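Local structure of aldo-keto reductase 1 (Coptotermes gestroi, 5KET) at residues A[242-256]-A[307-321]. The protein probably acts as an NADP-dependent oxidoreductase of the aldo/keto reductase family, binding the cofactor in a parallel beta/alpha barrel. Residues are numbered along the deposited sequence; the frame is centred on the assembly and turned at random.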
# COMPACT_ATOMS: atom_id res chain seq x y z
N SER A 242 4.48 -14.86 -12.49
CA SER A 242 3.22 -14.56 -11.82
C SER A 242 2.59 -13.27 -12.33
O SER A 242 1.39 -13.07 -12.15
CB SER A 242 3.43 -14.47 -10.31
OG SER A 242 4.37 -13.46 -10.00
N ALA A 243 3.39 -12.40 -12.95
CA ALA A 243 2.86 -11.19 -13.56
C ALA A 243 2.16 -11.46 -14.88
O ALA A 243 1.55 -10.55 -15.45
CB ALA A 243 3.98 -10.17 -13.78
N LYS A 244 2.24 -12.70 -15.38
CA LYS A 244 1.55 -13.13 -16.59
C LYS A 244 0.19 -13.76 -16.28
O LYS A 244 -0.25 -14.65 -17.02
CB LYS A 244 2.42 -14.11 -17.37
CG LYS A 244 3.77 -13.56 -17.84
CD LYS A 244 4.60 -14.64 -18.52
CE LYS A 244 5.75 -14.06 -19.35
NZ LYS A 244 6.68 -13.23 -18.55
N PHE A 245 -0.47 -13.35 -15.20
CA PHE A 245 -1.75 -13.92 -14.79
C PHE A 245 -2.72 -12.79 -14.48
O PHE A 245 -2.49 -12.04 -13.53
CB PHE A 245 -1.60 -14.81 -13.57
CG PHE A 245 -0.98 -16.13 -13.86
CD1 PHE A 245 0.40 -16.27 -13.87
CD2 PHE A 245 -1.77 -17.22 -14.15
CE1 PHE A 245 0.98 -17.48 -14.15
CE2 PHE A 245 -1.19 -18.44 -14.43
CZ PHE A 245 0.18 -18.57 -14.43
N ASP A 246 -3.80 -12.70 -15.24
CA ASP A 246 -4.72 -11.58 -15.05
C ASP A 246 -5.98 -12.06 -14.33
O ASP A 246 -6.83 -12.72 -14.95
CB ASP A 246 -5.06 -10.93 -16.38
CG ASP A 246 -5.61 -9.53 -16.21
OD1 ASP A 246 -5.93 -9.14 -15.07
OD2 ASP A 246 -5.74 -8.83 -17.24
N PRO A 247 -6.15 -11.72 -13.05
CA PRO A 247 -7.37 -12.14 -12.33
C PRO A 247 -8.65 -11.48 -12.83
O PRO A 247 -9.74 -11.90 -12.40
CB PRO A 247 -7.07 -11.74 -10.87
CG PRO A 247 -6.03 -10.67 -10.99
CD PRO A 247 -5.23 -10.96 -12.21
N LEU A 248 -8.57 -10.48 -13.69
CA LEU A 248 -9.77 -9.98 -14.34
C LEU A 248 -10.12 -10.76 -15.59
O LEU A 248 -11.25 -10.64 -16.08
CB LEU A 248 -9.59 -8.51 -14.70
CG LEU A 248 -9.07 -7.61 -13.58
CD1 LEU A 248 -8.26 -6.50 -14.18
CD2 LEU A 248 -10.22 -7.09 -12.76
N THR A 249 -9.20 -11.55 -16.13
CA THR A 249 -9.52 -12.43 -17.25
C THR A 249 -9.92 -13.82 -16.80
O THR A 249 -10.38 -14.60 -17.64
CB THR A 249 -8.33 -12.56 -18.21
OG1 THR A 249 -7.35 -13.45 -17.65
CG2 THR A 249 -7.74 -11.19 -18.49
N ASP A 250 -9.76 -14.14 -15.52
CA ASP A 250 -10.03 -15.50 -15.05
C ASP A 250 -11.51 -15.83 -15.24
O ASP A 250 -12.38 -15.02 -14.89
CB ASP A 250 -9.64 -15.66 -13.59
CG ASP A 250 -9.74 -17.09 -13.10
OD1 ASP A 250 -10.81 -17.72 -13.28
OD2 ASP A 250 -8.74 -17.60 -12.56
N PRO A 251 -11.83 -16.99 -15.81
CA PRO A 251 -13.24 -17.33 -16.05
C PRO A 251 -14.05 -17.44 -14.78
O PRO A 251 -15.25 -17.10 -14.78
CB PRO A 251 -13.18 -18.68 -16.78
CG PRO A 251 -11.76 -18.90 -17.13
CD PRO A 251 -10.90 -17.88 -16.51
N VAL A 252 -13.44 -17.91 -13.69
CA VAL A 252 -14.14 -17.96 -12.41
C VAL A 252 -14.67 -16.58 -12.04
O VAL A 252 -15.86 -16.42 -11.76
CB VAL A 252 -13.22 -18.52 -11.31
CG1 VAL A 252 -13.74 -18.12 -9.93
CG2 VAL A 252 -13.12 -20.05 -11.44
N VAL A 253 -13.81 -15.56 -12.09
CA VAL A 253 -14.27 -14.25 -11.66
C VAL A 253 -15.27 -13.66 -12.64
O VAL A 253 -16.20 -12.95 -12.23
CB VAL A 253 -13.08 -13.29 -11.44
CG1 VAL A 253 -13.53 -12.07 -10.66
CG2 VAL A 253 -11.93 -14.00 -10.72
N LEU A 254 -15.14 -13.96 -13.93
CA LEU A 254 -16.14 -13.47 -14.89
C LEU A 254 -17.48 -14.16 -14.69
O LEU A 254 -18.53 -13.51 -14.77
CB LEU A 254 -15.64 -13.67 -16.31
CG LEU A 254 -14.48 -12.76 -16.71
CD1 LEU A 254 -13.90 -13.14 -18.05
CD2 LEU A 254 -14.96 -11.32 -16.70
N LYS A 255 -17.46 -15.47 -14.42
CA LYS A 255 -18.69 -16.17 -14.11
C LYS A 255 -19.39 -15.55 -12.91
O LYS A 255 -20.60 -15.28 -12.96
CB LYS A 255 -18.41 -17.66 -13.86
N ILE A 256 -18.64 -15.26 -11.84
CA ILE A 256 -19.25 -14.65 -10.67
C ILE A 256 -19.68 -13.21 -10.98
O ILE A 256 -20.67 -12.72 -10.42
CB ILE A 256 -18.30 -14.71 -9.45
CG1 ILE A 256 -18.29 -16.11 -8.81
CG2 ILE A 256 -18.76 -13.78 -8.36
CD1 ILE A 256 -17.37 -17.10 -9.44
N GLU A 307 -15.08 -20.48 -4.58
CA GLU A 307 -14.48 -20.51 -5.90
C GLU A 307 -13.37 -19.48 -6.01
O GLU A 307 -12.31 -19.75 -6.58
CB GLU A 307 -15.54 -20.28 -6.98
CG GLU A 307 -16.81 -21.10 -6.81
CD GLU A 307 -17.97 -20.50 -7.59
OE1 GLU A 307 -19.10 -20.42 -7.05
OE2 GLU A 307 -17.75 -20.10 -8.75
N LEU A 308 -13.60 -18.28 -5.46
CA LEU A 308 -12.54 -17.28 -5.44
C LEU A 308 -11.38 -17.71 -4.55
O LEU A 308 -10.22 -17.39 -4.84
CB LEU A 308 -13.09 -15.92 -5.00
CG LEU A 308 -14.21 -15.35 -5.88
CD1 LEU A 308 -14.57 -13.93 -5.47
CD2 LEU A 308 -13.86 -15.41 -7.37
N ASP A 309 -11.67 -18.43 -3.47
CA ASP A 309 -10.60 -18.97 -2.64
C ASP A 309 -9.77 -19.99 -3.41
O ASP A 309 -8.56 -20.08 -3.21
CB ASP A 309 -11.17 -19.58 -1.36
CG ASP A 309 -11.60 -18.52 -0.34
OD1 ASP A 309 -11.21 -17.34 -0.48
OD2 ASP A 309 -12.32 -18.88 0.62
N SER A 310 -10.41 -20.76 -4.30
CA SER A 310 -9.66 -21.75 -5.07
C SER A 310 -8.65 -21.09 -6.00
O SER A 310 -7.64 -21.71 -6.36
CB SER A 310 -10.61 -22.64 -5.87
OG SER A 310 -11.23 -23.60 -5.03
N LEU A 311 -8.91 -19.85 -6.40
CA LEU A 311 -8.04 -19.19 -7.36
C LEU A 311 -6.68 -18.86 -6.78
O LEU A 311 -5.74 -18.61 -7.55
CB LEU A 311 -8.71 -17.92 -7.86
CG LEU A 311 -9.95 -18.14 -8.73
CD1 LEU A 311 -10.51 -16.79 -9.13
CD2 LEU A 311 -9.61 -19.04 -9.91
N ASP A 312 -6.55 -18.86 -5.46
CA ASP A 312 -5.33 -18.41 -4.79
C ASP A 312 -4.13 -19.25 -5.19
O ASP A 312 -4.19 -20.49 -5.17
CB ASP A 312 -5.54 -18.44 -3.27
CG ASP A 312 -4.31 -18.00 -2.48
OD1 ASP A 312 -3.39 -17.38 -3.07
OD2 ASP A 312 -4.28 -18.27 -1.26
N LYS A 313 -3.05 -18.58 -5.58
CA LYS A 313 -1.80 -19.23 -5.96
C LYS A 313 -0.76 -19.21 -4.84
O LYS A 313 0.34 -19.74 -5.04
CB LYS A 313 -1.22 -18.57 -7.21
CG LYS A 313 -2.05 -18.80 -8.47
CD LYS A 313 -1.52 -17.99 -9.65
CE LYS A 313 -2.01 -18.57 -10.97
NZ LYS A 313 -3.49 -18.75 -10.98
N ARG A 314 -1.10 -18.64 -3.68
CA ARG A 314 -0.19 -18.46 -2.55
C ARG A 314 1.19 -18.00 -3.01
O ARG A 314 1.29 -17.16 -3.90
CB ARG A 314 -0.10 -19.73 -1.73
CG ARG A 314 -1.41 -20.45 -1.64
CD ARG A 314 -1.25 -21.77 -0.92
NE ARG A 314 -0.67 -22.79 -1.80
CZ ARG A 314 -1.32 -23.44 -2.75
NH1 ARG A 314 -2.60 -23.18 -2.97
NH2 ARG A 314 -0.71 -24.33 -3.49
N ALA A 315 2.24 -18.55 -2.41
CA ALA A 315 3.60 -18.14 -2.77
C ALA A 315 3.80 -18.22 -4.27
O ALA A 315 3.54 -19.24 -4.91
CB ALA A 315 4.62 -19.02 -2.05
N ALA A 316 4.24 -17.10 -4.84
CA ALA A 316 4.54 -16.98 -6.26
C ALA A 316 3.41 -17.40 -7.21
O ALA A 316 3.57 -18.39 -7.93
CB ALA A 316 5.80 -17.78 -6.58
N GLY A 317 2.29 -16.68 -7.23
CA GLY A 317 1.98 -15.63 -6.28
C GLY A 317 2.45 -14.21 -6.52
O GLY A 317 1.75 -13.43 -7.17
N ARG A 318 3.61 -13.87 -5.96
CA ARG A 318 4.05 -12.48 -5.94
C ARG A 318 4.45 -12.01 -7.32
O ARG A 318 5.25 -12.65 -8.01
CB ARG A 318 5.24 -12.31 -5.01
CG ARG A 318 5.13 -13.06 -3.74
CD ARG A 318 6.45 -13.13 -3.02
NE ARG A 318 6.20 -13.45 -1.63
CZ ARG A 318 5.64 -12.61 -0.78
NH1 ARG A 318 5.33 -11.38 -1.17
NH2 ARG A 318 5.41 -12.99 0.46
N ARG A 319 3.90 -10.86 -7.72
CA ARG A 319 4.49 -10.08 -8.79
C ARG A 319 5.37 -8.97 -8.26
O ARG A 319 6.34 -8.59 -8.93
CB ARG A 319 3.40 -9.43 -9.64
CG ARG A 319 2.23 -10.31 -9.76
CD ARG A 319 0.91 -9.56 -9.81
NE ARG A 319 -0.07 -10.45 -10.46
CZ ARG A 319 -0.41 -10.38 -11.74
NH1 ARG A 319 0.14 -9.48 -12.54
NH2 ARG A 319 -1.27 -11.22 -12.23
N PHE A 320 5.03 -8.43 -7.09
CA PHE A 320 5.87 -7.43 -6.43
C PHE A 320 6.91 -8.15 -5.58
O PHE A 320 6.91 -8.11 -4.34
CB PHE A 320 5.02 -6.47 -5.62
CG PHE A 320 4.14 -5.60 -6.45
CD1 PHE A 320 2.97 -6.10 -7.01
CD2 PHE A 320 4.48 -4.27 -6.68
CE1 PHE A 320 2.16 -5.29 -7.79
CE2 PHE A 320 3.68 -3.46 -7.44
CZ PHE A 320 2.51 -3.97 -7.99
N ARG A 321 7.80 -8.87 -6.27
CA ARG A 321 8.90 -9.52 -5.60
C ARG A 321 9.99 -8.50 -5.28
O ARG A 321 9.96 -7.35 -5.74
CB ARG A 321 9.48 -10.64 -6.46
CG ARG A 321 8.44 -11.52 -7.12
CD ARG A 321 9.06 -12.79 -7.67
NE ARG A 321 9.09 -13.86 -6.67
CZ ARG A 321 8.09 -14.71 -6.44
NH1 ARG A 321 6.95 -14.61 -7.14
NH2 ARG A 321 8.21 -15.65 -5.51
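Arg319 lies against Ser242 and Ala243 where the C-terminal tail of this TIM-barrel aldo/keto reductase, leaving helix 302-310, runs beside the segment that leads into helix 251-260. As modelled, its guanidinium turns one face to Ser242 O, 3.1 Å from the plane and offset toward the rim, and NH1 reaches 3.4 Å from Ala243 CA. Across the same junction Ser242 OG points to Arg318 O, but the bond is very short in the model and so doubtful in detail. Phe320, which follows Arg319, touches the bound NADP, so this buried end adjoins the cofactor pocket.

The other tightly packed patch is apolar: the start of helix 251-260 meets Leu308 and Leu311, at and around the end of helix 302-310. Leu311 CD1 sits 3.5 Å from Val253 CG2 and 3.6 Å from Val252 CG1, while Leu308 CD2 meets Val252 CG1 at 3.7 Å. Asp250, whose OD1 accepts from Val252 N over 2.7 Å, is the N-cap of helix 251-260; its carboxylate lies against Leu311 CD2, and OD2 is hydrogen-bonded to Tyr200 OH.

Between these patches Phe245 is solvent-exposed and meets one lysine methylene rather than several side chains. The Lys313 side chain bends at chi4 (52°), and its CE rests over one face of the Phe245 ring, 3.8 Å from the centroid and 25° off the normal, a CH-pi contact. Lys313 also makes a cation-pi contact with Tyr200, and its NZ remains 5.6 Å from Asp250 OD2.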